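Local coordinates for putative cytoplasmic protein (PDB 2Q02) that binds zinc in a xylose isomerase-like TIM barrel and may be an isomerase, though its substrate and reaction are unknown, at residues N34-N40 with L65-N71. Numbering follows the deposited sequence.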
# COMPACT_ATOMS: atom_id res chain seq x y z
N ASN A 34 15.23 5.06 1.53
CA ASN A 34 14.86 6.37 2.07
C ASN A 34 13.34 6.59 2.10
O ASN A 34 12.88 7.71 2.20
CB ASN A 34 15.54 7.47 1.25
CG ASN A 34 15.11 7.47 -0.24
OD1 ASN A 34 14.10 6.87 -0.63
ND2 ASN A 34 15.90 8.15 -1.06
N LYS A 35 12.58 5.50 2.05
CA LYS A 35 11.12 5.55 2.04
C LYS A 35 10.52 4.48 2.93
O LYS A 35 10.98 3.34 2.92
CB LYS A 35 10.59 5.38 0.61
CG LYS A 35 10.93 6.58 -0.30
CD LYS A 35 10.58 6.36 -1.77
CE LYS A 35 10.77 7.65 -2.55
NZ LYS A 35 12.16 8.01 -2.39
N VAL A 36 9.50 4.87 3.69
CA VAL A 36 8.69 3.92 4.48
C VAL A 36 7.22 4.26 4.42
O VAL A 36 6.84 5.32 3.95
CB VAL A 36 9.06 3.90 5.99
CG1 VAL A 36 10.46 3.40 6.20
CG2 VAL A 36 8.88 5.30 6.62
N GLU A 37 6.41 3.34 4.92
CA GLU A 37 5.00 3.56 5.18
C GLU A 37 4.73 3.21 6.63
O GLU A 37 5.21 2.18 7.12
CB GLU A 37 4.14 2.63 4.31
CG GLU A 37 4.22 2.87 2.81
CD GLU A 37 3.27 1.96 2.04
OE1 GLU A 37 3.71 0.83 1.69
OE2 GLU A 37 2.08 2.37 1.83
N LEU A 38 3.95 4.04 7.30
CA LEU A 38 3.45 3.71 8.64
C LEU A 38 2.02 3.15 8.54
O LEU A 38 1.44 3.12 7.46
CB LEU A 38 3.53 4.92 9.58
CG LEU A 38 4.94 5.40 9.98
CD1 LEU A 38 4.86 6.60 10.90
CD2 LEU A 38 5.76 4.30 10.63
N ARG A 39 1.48 2.69 9.67
CA ARG A 39 0.20 1.98 9.68
C ARG A 39 -0.56 2.06 11.02
O ARG A 39 0.03 2.05 12.12
CB ARG A 39 0.42 0.49 9.36
CG ARG A 39 1.41 0.14 8.23
CD ARG A 39 1.45 -1.38 8.09
NE ARG A 39 0.10 -1.88 7.89
CZ ARG A 39 -0.48 -2.06 6.70
NH1 ARG A 39 0.17 -1.86 5.57
NH2 ARG A 39 -1.73 -2.48 6.65
N ASN A 40 -1.89 2.08 10.94
CA ASN A 40 -2.72 2.12 12.16
C ASN A 40 -3.14 0.72 12.67
O ASN A 40 -3.90 0.62 13.63
CB ASN A 40 -3.97 3.00 11.98
CG ASN A 40 -5.00 2.36 11.10
OD1 ASN A 40 -4.69 1.44 10.34
ND2 ASN A 40 -6.24 2.85 11.17
N LEU A 65 14.59 9.53 6.09
CA LEU A 65 13.46 8.80 5.51
C LEU A 65 12.29 9.71 5.22
O LEU A 65 12.00 10.62 5.99
CB LEU A 65 12.96 7.71 6.46
CG LEU A 65 14.03 6.75 6.97
CD1 LEU A 65 13.39 5.72 7.90
CD2 LEU A 65 14.77 6.07 5.82
N GLU A 66 11.65 9.46 4.08
CA GLU A 66 10.33 10.02 3.77
C GLU A 66 9.27 9.01 4.18
O GLU A 66 9.31 7.86 3.77
CB GLU A 66 10.20 10.31 2.27
CG GLU A 66 8.75 10.38 1.77
CD GLU A 66 8.58 11.01 0.38
OE1 GLU A 66 9.31 10.63 -0.58
OE2 GLU A 66 7.69 11.89 0.24
N ILE A 67 8.29 9.44 4.97
CA ILE A 67 7.13 8.62 5.24
C ILE A 67 6.16 8.84 4.09
O ILE A 67 5.56 9.90 3.98
CB ILE A 67 6.48 8.99 6.58
CG1 ILE A 67 7.47 8.74 7.73
CG2 ILE A 67 5.16 8.20 6.78
CD1 ILE A 67 7.05 9.31 9.05
N VAL A 68 6.01 7.85 3.22
CA VAL A 68 5.28 8.04 1.97
C VAL A 68 3.79 7.92 2.19
O VAL A 68 3.03 8.75 1.68
CB VAL A 68 5.71 7.02 0.87
CG1 VAL A 68 4.88 7.23 -0.39
CG2 VAL A 68 7.24 7.11 0.57
N THR A 69 3.34 6.90 2.91
CA THR A 69 1.91 6.83 3.23
C THR A 69 1.65 6.39 4.64
O THR A 69 2.54 5.90 5.34
CB THR A 69 1.10 5.84 2.32
OG1 THR A 69 1.20 4.50 2.83
CG2 THR A 69 1.59 5.86 0.88
N ILE A 70 0.38 6.56 5.02
CA ILE A 70 -0.21 5.84 6.13
C ILE A 70 -1.28 4.89 5.61
O ILE A 70 -2.06 5.23 4.74
CB ILE A 70 -0.76 6.83 7.17
CG1 ILE A 70 0.43 7.54 7.84
CG2 ILE A 70 -1.63 6.11 8.20
CD1 ILE A 70 0.05 8.64 8.76
N ASN A 71 -1.26 3.67 6.12
CA ASN A 71 -2.29 2.66 5.86
C ASN A 71 -3.08 2.44 7.15
O ASN A 71 -2.47 2.08 8.15
CB ASN A 71 -1.67 1.29 5.52
CG ASN A 71 -0.96 1.28 4.19
OD1 ASN A 71 -1.50 0.76 3.22
ND2 ASN A 71 0.28 1.85 4.14
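Val-36, Leu-38 and Ile-67 form the apolar centre on the outer face of the barrel wall. Val-36 CG2 meets Ile-67 CG1 at 3.9 Å, while Ile-67 reaches along the sheet with its CD1 to Leu-38 CD1, also 3.9 Å away. Branched aliphatics suit this place, since helix 21-30 packs on Val-36 from outside.

The strands are parallel neighbours of a beta-alpha-beta unit, joined through helix 53-62. Val-36 N donates to Glu-66 O and Val-36 O accepts from Val-68 N; a beta bulge at Val-68 then shifts the register by one, and Leu-38 N bonds Thr-69 O (3.0 Å). The extra residue lets Val-68 turn toward the partner strand, its CG2 lying 3.8 Å from Lys-35 CB.

Inside the barrel the chemistry is polar. Glu-37 runs extended beyond CG (chi2 -177°), which carries its carboxylate past Thr-69 OG1 to where Asn-71 ND2 also reaches it. Thr-69 OG1 donates a short bond (2.5 Å) to the anti lone pair of Glu-37 OE2; Asn-71 ND2 meets Glu-37 OE2 (3.0 Å) from above the carboxylate, whose plane stands 65° from the amide's. Hydroxyl and amide suit these places, both donating to a buried oxygen. The zinc ligand His-197 is its third partner, through NE2. Beyond, Asn-71 CB sits 3.6 Å over one face of the Arg-39 guanidinium, near its rim. Arg-39 pairs with Asp-41 through NE and with the zinc ligand Glu-245 through NH1.

Carboxylate and guanidinium thus form a second shell: Thr-69 and Asn-71 steady Glu-37, which, with Arg-39, probably orients two zinc ligands.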